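Local coordinates for putative DNA-binding protein (Bacteroides fragilis, PDB 3BS3), which probably binds DNA as a small, all-helical protein of the XRE helix-turn-helix family, at residues N26-E31 with A59-V64; I40-W43 with K47-P50. All blocks are in the same frame, centred on the assembly; numbering follows the deposited sequence. Where two conformers were deposited one is given.

Contact 1: N26-E31 with A59-V64; sequences NRWLAE and AELLNV
W28 reaches out from helix 26-33 and sets the outer corner of its six-membered ring against the last turn of helix 52-62. CH2 meets L61 at the ring edge: the carbonyl oxygen of L61 lies near the indole plane, 3.6 Å from W28 CH2, and L61 CB is 4.0 Å from the same atom. W28 CZ3, the neighbouring corner, meets L62 CD2 at 4.0 Å, the two side chains pointing opposite ways as they pass. Because CG of W28 is turned opposite the backbone nitrogen (chi1 178°), the indole is carried out across the gap between the helices. L29 adds a methyl-to-methyl touch, its CD1 3.8 Å from CD1 of L61. The backbones come nearest at L29 and L61, their CA atoms 7.9 Å apart, and side chains bridge the gap. R24 makes a cation-pi contact with the indole, while V18 and L19 of helix 15-21 pack on L62. Beyond L62 the chain leaves the helix through a Schellman motif, N63 taking a positive phi. No hydrogen bond joins the two segments; the two helices meet here through apolar packing, with one aromatic edge set against a backbone carbonyl.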
loop_
_atom_site.group_PDB
_atom_site.type_symbol
_atom_site.label_atom_id
_atom_site.label_comp_id
_atom_site.label_asym_id
_atom_site.label_seq_id
_atom_site.Cartn_x
_atom_site.Cartn_y
_atom_site.Cartn_z
ATOM N N ASN A 26 16.241 -9.388 5.250
ATOM C CA ASN A 26 14.832 -9.733 5.397
ATOM C C ASN A 26 14.502 -10.140 6.837
ATOM O O ASN A 26 13.494 -9.692 7.387
ATOM C CB ASN A 26 14.463 -10.891 4.464
ATOM C CG ASN A 26 14.370 -10.478 2.993
ATOM O OD1 ASN A 26 14.542 -9.313 2.624
ATOM N ND2 ASN A 26 14.088 -11.455 2.139
ATOM N N ARG A 27 15.371 -10.959 7.453
ATOM C CA ARG A 27 15.157 -11.431 8.825
ATOM C C ARG A 27 15.047 -10.264 9.798
ATOM O O ARG A 27 14.155 -10.229 10.642
ATOM C CB ARG A 27 16.295 -12.359 9.275
ATOM C CG ARG A 27 16.141 -12.839 10.718
ATOM C CD ARG A 27 17.425 -12.661 11.503
ATOM N NE ARG A 27 18.286 -13.842 11.457
ATOM C CZ ARG A 27 19.559 -13.865 11.852
ATOM N NH1 ARG A 27 20.252 -14.990 11.773
ATOM N NH2 ARG A 27 20.144 -12.767 12.313
ATOM N N TRP A 28 15.964 -9.304 9.666
ATOM C CA TRP A 28 15.962 -8.150 10.542
ATOM C C TRP A 28 14.649 -7.384 10.403
ATOM O O TRP A 28 14.005 -7.026 11.395
ATOM C CB TRP A 28 17.164 -7.251 10.222
ATOM C CG TRP A 28 17.177 -6.020 11.076
ATOM C CD1 TRP A 28 17.680 -5.911 12.350
ATOM C CD2 TRP A 28 16.608 -4.753 10.757
ATOM N NE1 TRP A 28 17.475 -4.642 12.827
ATOM C CE2 TRP A 28 16.831 -3.906 11.875
ATOM C CE3 TRP A 28 15.960 -4.234 9.626
ATOM C CZ2 TRP A 28 16.418 -2.573 11.900
ATOM C CZ3 TRP A 28 15.544 -2.888 9.650
ATOM C CH2 TRP A 28 15.774 -2.086 10.788
ATOM N N LEU A 29 14.236 -7.165 9.161
ATOM C CA LEU A 29 13.033 -6.366 8.929
ATOM C C LEU A 29 11.802 -7.078 9.499
ATOM O O LEU A 29 10.969 -6.466 10.157
ATOM C CB LEU A 29 12.862 -6.064 7.440
ATOM C CG LEU A 29 11.639 -5.196 7.106
ATOM C CD1 LEU A 29 11.697 -3.831 7.819
ATOM C CD2 LEU A 29 11.495 -5.027 5.573
ATOM N N ALA A 30 11.710 -8.380 9.251
ATOM C CA ALA A 30 10.605 -9.190 9.761
ATOM C C ALA A 30 10.552 -9.102 11.274
ATOM O O ALA A 30 9.477 -8.896 11.834
ATOM C CB ALA A 30 10.745 -10.643 9.304
ATOM N N GLU A 31 11.707 -9.243 11.935
ATOM C CA GLU A 31 11.764 -9.165 13.397
ATOM C C GLU A 31 11.301 -7.798 13.910
ATOM O O GLU A 31 10.515 -7.719 14.856
ATOM C CB GLU A 31 13.163 -9.543 13.922
ATOM C CG GLU A 31 13.423 -11.051 13.797
ATOM C CD GLU A 31 14.835 -11.521 14.182
ATOM O OE1 GLU A 31 15.755 -10.694 14.371
ATOM O OE2 GLU A 31 15.012 -12.754 14.257
ATOM N N ALA A 59 9.645 2.172 6.030
ATOM C CA ALA A 59 10.436 3.375 5.698
ATOM C C ALA A 59 11.078 3.966 6.968
ATOM O O ALA A 59 12.260 4.360 6.957
ATOM C CB ALA A 59 9.560 4.392 4.986
ATOM N N GLU A 60 10.310 4.009 8.050
ATOM C CA GLU A 60 10.822 4.523 9.327
ATOM C C GLU A 60 12.013 3.678 9.770
ATOM O O GLU A 60 13.071 4.218 10.159
ATOM C CB GLU A 60 9.726 4.535 10.396
ATOM C CG GLU A 60 8.719 5.648 10.179
ATOM C CD GLU A 60 7.443 5.513 11.002
ATOM O OE1 GLU A 60 7.239 4.486 11.694
ATOM O OE2 GLU A 60 6.627 6.453 10.939
ATOM N N LEU A 61 11.855 2.360 9.681
ATOM C CA LEU A 61 12.907 1.411 10.097
ATOM C C LEU A 61 14.172 1.504 9.240
ATOM O O LEU A 61 15.282 1.309 9.757
ATOM C CB LEU A 61 12.376 -0.025 10.070
ATOM C CG LEU A 61 11.361 -0.381 11.152
ATOM C CD1 LEU A 61 10.749 -1.723 10.876
ATOM C CD2 LEU A 61 12.036 -0.379 12.540
ATOM N N LEU A 62 14.006 1.805 7.951
ATOM C CA LEU A 62 15.147 1.926 7.032
ATOM C C LEU A 62 15.673 3.355 6.916
ATOM O O LEU A 62 16.631 3.603 6.165
ATOM C CB LEU A 62 14.796 1.362 5.651
ATOM C CG LEU A 62 14.458 -0.132 5.672
ATOM C CD1 LEU A 62 13.999 -0.600 4.308
ATOM C CD2 LEU A 62 15.645 -0.988 6.159
ATOM N N ASN A 63 15.039 4.287 7.638
ATOM C CA ASN A 63 15.430 5.702 7.608
ATOM C C ASN A 63 15.358 6.327 6.217
ATOM O O ASN A 63 16.278 7.070 5.798
ATOM C CB ASN A 63 16.839 5.907 8.194
ATOM C CG ASN A 63 16.934 5.453 9.641
ATOM O OD1 ASN A 63 16.036 5.698 10.446
ATOM N ND2 ASN A 63 18.022 4.772 9.971
ATOM N N VAL A 64 14.269 6.019 5.501
ATOM C CA VAL A 64 14.026 6.633 4.191
ATOM C C VAL A 64 12.616 7.210 4.149
ATOM O O VAL A 64 11.764 6.847 4.982
ATOM C CB VAL A 64 14.193 5.624 3.019
ATOM C CG1 VAL A 64 15.629 5.063 2.971
ATOM C CG2 VAL A 64 13.168 4.463 3.123
#

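Contact 2: I40-W43 with K47-P50; sequences ISRW and KSQP
R42, W43 and S48 carry most of this contact, in which the chain leaving helix 37-44 doubles back along the helix end. The carbonyl oxygen of R42 accepts two backbone bonds. K47 N approaches in the carbonyl plane (R42 O to K47 N 2.9 Å). S48 N stands well above that plane, yet its longer bond (S48 N to R42 O 3.2 Å) is the straighter at hydrogen, 165°. The arginine side chain bends at chi3 (63°), which lays the guanidinium beside the turn with K47 CB over the centre of one face; the two side chains cross at about a right angle. In one of its two conformers S48 turns OG back toward the helix, 3.4 Å from R42 CB and 3.3 Å from W43 CD1, at the indole edge. The carbonyl oxygen of S48 also faces the helix, receiving a CA-H...O contact from W43 (S48 O to W43 CA 3.4 Å). Farther on, P50 lies over the indole in a CH-pi contact: CB stands 3.7 Å from the centroid of the six-membered ring, 7° off its normal. I40 CA lies over the opposite face, toward the rim. Helix 37-44 is probably the recognition helix of the helix-turn-helix, as in XRE relatives, and this turn leads out of it toward helix 52-62. There W43 packs on M54 and V58, and P50 on L55; the backbone of P50 hydrogen-bonds to the second subunit, bringing the connecting segment to the dimer interface.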
loop_
_atom_site.group_PDB
_atom_site.type_symbol
_atom_site.label_atom_id
_atom_site.label_comp_id
_atom_site.label_asym_id
_atom_site.label_seq_id
_atom_site.Cartn_x
_atom_site.Cartn_y
_atom_site.Cartn_z
ATOM N N ILE A 40 7.925 -10.869 4.475
ATOM C CA ILE A 40 8.886 -9.869 3.987
ATOM C C ILE A 40 9.498 -10.310 2.671
ATOM O O ILE A 40 9.638 -9.516 1.744
ATOM C CB ILE A 40 10.022 -9.652 5.026
ATOM C CG1 ILE A 40 9.440 -9.122 6.336
ATOM C CG2 ILE A 40 11.125 -8.745 4.482
ATOM C CD1 ILE A 40 8.576 -7.930 6.207
ATOM N N SER A 41 9.847 -11.595 2.578
ATOM C CA SER A 41 10.465 -12.105 1.356
ATOM C C SER A 41 9.519 -11.934 0.167
ATOM O O SER A 41 9.964 -11.599 -0.933
ATOM C CB SER A 41 10.906 -13.572 1.504
ATOM O OG SER A 41 9.807 -14.465 1.455
ATOM N N ARG A 42 8.226 -12.155 0.396
ATOM C CA ARG A 42 7.222 -12.002 -0.661
ATOM C C ARG A 42 7.042 -10.531 -1.061
ATOM O O ARG A 42 6.826 -10.227 -2.236
ATOM C CB ARG A 42 5.901 -12.629 -0.252
ATOM C CG ARG A 42 5.957 -14.177 -0.305
ATOM C CD ARG A 42 4.684 -14.790 0.201
ATOM N NE ARG A 42 3.533 -14.436 -0.631
ATOM C CZ ARG A 42 3.207 -15.027 -1.782
ATOM N NH1 ARG A 42 3.933 -16.016 -2.281
ATOM N NH2 ARG A 42 2.133 -14.618 -2.444
ATOM N N TRP A 43 7.134 -9.628 -0.101
ATOM C CA TRP A 43 7.178 -8.208 -0.461
ATOM C C TRP A 43 8.434 -7.936 -1.298
ATOM O O TRP A 43 8.371 -7.236 -2.322
ATOM C CB TRP A 43 7.230 -7.306 0.775
ATOM C CG TRP A 43 6.020 -7.359 1.636
ATOM C CD1 TRP A 43 4.839 -7.984 1.357
ATOM C CD2 TRP A 43 5.867 -6.754 2.914
ATOM N NE1 TRP A 43 3.950 -7.814 2.396
ATOM C CE2 TRP A 43 4.561 -7.061 3.365
ATOM C CE3 TRP A 43 6.709 -5.976 3.726
ATOM C CZ2 TRP A 43 4.069 -6.628 4.608
ATOM C CZ3 TRP A 43 6.217 -5.532 4.970
ATOM C CH2 TRP A 43 4.909 -5.873 5.391
ATOM N N LYS A 47 5.891 -10.464 -4.943
ATOM C CA LYS A 47 4.840 -11.481 -5.038
ATOM C C LYS A 47 3.597 -11.085 -4.249
ATOM O O LYS A 47 2.488 -11.528 -4.563
ATOM C CB LYS A 47 5.342 -12.840 -4.540
ATOM C CG LYS A 47 6.482 -13.421 -5.346
ATOM C CD LYS A 47 6.725 -14.875 -4.980
ATOM C CE LYS A 47 8.107 -15.326 -5.430
ATOM N NZ LYS A 47 8.219 -16.811 -5.392
ATOM N N SER A 48 3.808 -10.288 -3.205
ATOM C CA SER A 48 2.698 -9.694 -2.462
ATOM C C SER A 48 3.130 -8.300 -2.030
ATOM O O SER A 48 4.287 -7.916 -2.211
ATOM C CB SER A 48 2.315 -10.540 -1.252
ATOM O OG SER A 48 3.322 -10.460 -0.267
ATOM N N GLN A 49 2.190 -7.528 -1.485
ATOM C CA GLN A 49 2.469 -6.113 -1.221
ATOM C C GLN A 49 2.023 -5.678 0.165
ATOM O O GLN A 49 0.970 -6.122 0.639
ATOM C CB GLN A 49 1.740 -5.243 -2.275
ATOM C CG GLN A 49 2.115 -5.495 -3.732
ATOM C CD GLN A 49 3.569 -5.159 -4.037
ATOM O OE1 GLN A 49 4.216 -4.433 -3.290
ATOM N NE2 GLN A 49 4.083 -5.698 -5.138
ATOM N N PRO A 50 2.800 -4.788 0.798
ATOM C CA PRO A 50 2.444 -4.198 2.082
ATOM C C PRO A 50 1.289 -3.206 1.905
ATOM O O PRO A 50 1.097 -2.655 0.804
ATOM C CB PRO A 50 3.706 -3.461 2.486
ATOM C CG PRO A 50 4.367 -3.084 1.156
ATOM C CD PRO A 50 4.088 -4.265 0.284
#

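Overall arrangement
From the N terminus the chain passes through helix 15-21 and enters helix 26-33, where contact 1 opens. Helix 37-44 follows, and contact 2 closes a short loop between its last turn and residues 47-50. Helix 52-62 then returns to helix 26-33 and completes contact 1, so contact 2 is nested inside the longer loop. Their centres, 13 Å apart, lie on opposite sides of the chain's centre. Between them helices 26-33 and 37-44 pack directly, A30 CB lying 3.6 Å from I40 CG1. These successive helices are consistent with the helix-turn-helix pair of the XRE family, backed by helix 52-62.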